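Subtilisin-like serine protease (Fervidobacterium pennivorans, PDB 1R6V) degrades keratin into peptides as a serine endopeptidase of the subtilisin family, letting the bacterium grow on native feathers. Local coordinates at residues H507-L512 with G523-L528. The protein carries 1 engineered substitution. Numbering follows the deposited sequence.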
loop_
_atom_site.group_PDB
_atom_site.type_symbol
_atom_site.label_atom_id
_atom_site.label_comp_id
_atom_site.label_asym_id
_atom_site.label_seq_id
_atom_site.Cartn_x
_atom_site.Cartn_y
_atom_site.Cartn_z
ATOM N N HIS A 507 -17.198 1.482 -4.644
ATOM C CA HIS A 507 -18.078 0.527 -5.302
ATOM C C HIS A 507 -17.357 -0.055 -6.512
ATOM O O HIS A 507 -17.725 0.232 -7.653
ATOM C CB HIS A 507 -19.368 1.225 -5.744
ATOM C CG HIS A 507 -19.163 2.636 -6.208
ATOM N ND1 HIS A 507 -18.838 3.661 -5.346
ATOM C CD2 HIS A 507 -19.231 3.189 -7.442
ATOM C CE1 HIS A 507 -18.717 4.787 -6.027
ATOM N NE2 HIS A 507 -18.949 4.527 -7.301
ATOM N N TRP A 508 -16.331 -0.865 -6.262
ATOM C CA TRP A 508 -15.538 -1.473 -7.336
ATOM C C TRP A 508 -16.140 -2.756 -7.881
ATOM O O TRP A 508 -15.701 -3.264 -8.913
ATOM C CB TRP A 508 -14.122 -1.790 -6.850
ATOM C CG TRP A 508 -14.075 -2.746 -5.680
ATOM C CD1 TRP A 508 -14.165 -2.419 -4.364
ATOM C CD2 TRP A 508 -13.928 -4.179 -5.728
ATOM N NE1 TRP A 508 -14.083 -3.547 -3.584
ATOM C CE2 TRP A 508 -13.937 -4.642 -4.395
ATOM C CE3 TRP A 508 -13.791 -5.111 -6.768
ATOM C CZ2 TRP A 508 -13.812 -6.005 -4.066
ATOM C CZ3 TRP A 508 -13.668 -6.468 -6.444
ATOM C CH2 TRP A 508 -13.678 -6.899 -5.102
ATOM N N ASP A 509 -17.127 -3.279 -7.161
ATOM C CA ASP A 509 -17.817 -4.510 -7.515
ATOM C C ASP A 509 -18.903 -4.165 -8.529
ATOM O O ASP A 509 -20.093 -4.192 -8.217
ATOM C CB ASP A 509 -18.432 -5.111 -6.244
ATOM C CG ASP A 509 -18.906 -6.533 -6.428
ATOM O OD1 ASP A 509 -19.529 -7.056 -5.481
ATOM O OD2 ASP A 509 -18.657 -7.128 -7.500
ATOM N N ARG A 510 -18.475 -3.823 -9.739
ATOM C CA ARG A 510 -19.388 -3.450 -10.816
ATOM C C ARG A 510 -20.408 -4.549 -11.089
ATOM O O ARG A 510 -20.271 -5.674 -10.599
ATOM C CB ARG A 510 -18.590 -3.146 -12.084
ATOM N N ALA A 511 -21.435 -4.217 -11.865
ATOM C CA ALA A 511 -22.481 -5.174 -12.213
ATOM C C ALA A 511 -22.778 -5.108 -13.710
ATOM O O ALA A 511 -23.932 -5.225 -14.131
ATOM C CB ALA A 511 -23.747 -4.878 -11.408
ATOM N N LEU A 512 -21.732 -4.917 -14.509
ATOM C CA LEU A 512 -21.870 -4.826 -15.962
ATOM C C LEU A 512 -20.645 -5.399 -16.673
ATOM O O LEU A 512 -19.509 -5.031 -16.366
ATOM C CB LEU A 512 -22.079 -3.370 -16.374
ATOM N N GLY A 523 -20.867 -9.119 -4.753
ATOM C CA GLY A 523 -21.127 -8.902 -3.342
ATOM C C GLY A 523 -19.803 -8.834 -2.588
ATOM O O GLY A 523 -19.700 -9.273 -1.443
ATOM N N TYR A 524 -18.780 -8.273 -3.227
ATOM C CA TYR A 524 -17.456 -8.179 -2.591
ATOM C C TYR A 524 -17.148 -6.789 -2.028
ATOM O O TYR A 524 -16.484 -6.656 -0.995
ATOM C CB TYR A 524 -16.365 -8.548 -3.590
ATOM C CG TYR A 524 -16.630 -9.829 -4.344
ATOM C CD1 TYR A 524 -16.988 -10.996 -3.674
ATOM C CD2 TYR A 524 -16.542 -9.862 -5.731
ATOM C CE1 TYR A 524 -17.258 -12.172 -4.379
ATOM C CE2 TYR A 524 -16.805 -11.025 -6.445
ATOM C CZ TYR A 524 -17.165 -12.174 -5.766
ATOM O OH TYR A 524 -17.436 -13.320 -6.484
ATOM N N ALA A 525 -17.610 -5.758 -2.723
ATOM C CA ALA A 525 -17.379 -4.384 -2.289
ATOM C C ALA A 525 -18.264 -4.033 -1.103
ATOM O O ALA A 525 -19.228 -4.727 -0.805
ATOM C CB ALA A 525 -17.637 -3.418 -3.443
ATOM N N ILE A 526 -17.930 -2.951 -0.414
ATOM C CA ILE A 526 -18.720 -2.534 0.727
ATOM C C ILE A 526 -20.072 -2.024 0.240
ATOM O O ILE A 526 -21.106 -2.327 0.830
ATOM C CB ILE A 526 -18.029 -1.406 1.481
ATOM C CG1 ILE A 526 -16.760 -1.938 2.158
ATOM C CG2 ILE A 526 -18.980 -0.800 2.491
ATOM C CD1 ILE A 526 -17.017 -3.046 3.178
ATOM N N ALA A 527 -20.032 -1.227 -0.825
ATOM C CA ALA A 527 -21.229 -0.649 -1.417
ATOM C C ALA A 527 -21.390 -1.238 -2.807
ATOM O O ALA A 527 -20.405 -1.460 -3.512
ATOM C CB ALA A 527 -21.088 0.874 -1.510
ATOM N N LEU A 528 -22.630 -1.479 -3.204
ATOM C CA LEU A 528 -22.906 -2.065 -4.505
ATOM C C LEU A 528 -23.299 -1.053 -5.568
ATOM O O LEU A 528 -23.346 -1.392 -6.753
ATOM C CB LEU A 528 -24.029 -3.103 -4.365
ATOM C CG LEU A 528 -23.751 -4.227 -3.358
ATOM C CD1 LEU A 528 -24.976 -5.140 -3.209
ATOM C CD2 LEU A 528 -22.550 -5.034 -3.827
HETATM O O HOH W 1 -20.724 -0.575 -8.757
HETATM O O HOH W 2 -19.517 -2.186 -5.993
#
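Asp509 and Trp508 approach residues 523-528 with neighbouring side chains that do different work. With CG anti to the backbone N (chi1 -167°), the aspartate carboxylate reaches the facing backbone, its plane tilted only slightly from that of the Tyr524 ring. Asp509 OD1 accepts a hydrogen bond of 2.7 Å from Tyr524 N, at 162° but from above the carboxylate plane, and a weak, bent one from Gly523 N. OD2 takes the amide of Gly522, so three successive N-H groups converge on one carboxylate. The Trp508 indole lies against Ala525, whose CB stands 3.8 Å from the five-membered ring centroid, 23° off the normal, a CH-pi contact over the face. At the six-membered end, Trp508 CH2 meets Tyr524 CB at 3.5 Å, the two side chains crossing at about a right angle. Replacing Trp508 by an alanine is likely to leave Ala525 CB without the face it packs on and a gap beside Tyr524 CB. Water 2 bridges Ala527 O and Asp509 N, weakly at the latter. Tyr524 OH hydrogen-bonds Asp79 and Lys75 of the probable propeptide. In this Ig-like domain loop, the convergent N-H dipoles would probably stabilise a negative Asp509, the centre of an inverse gamma turn.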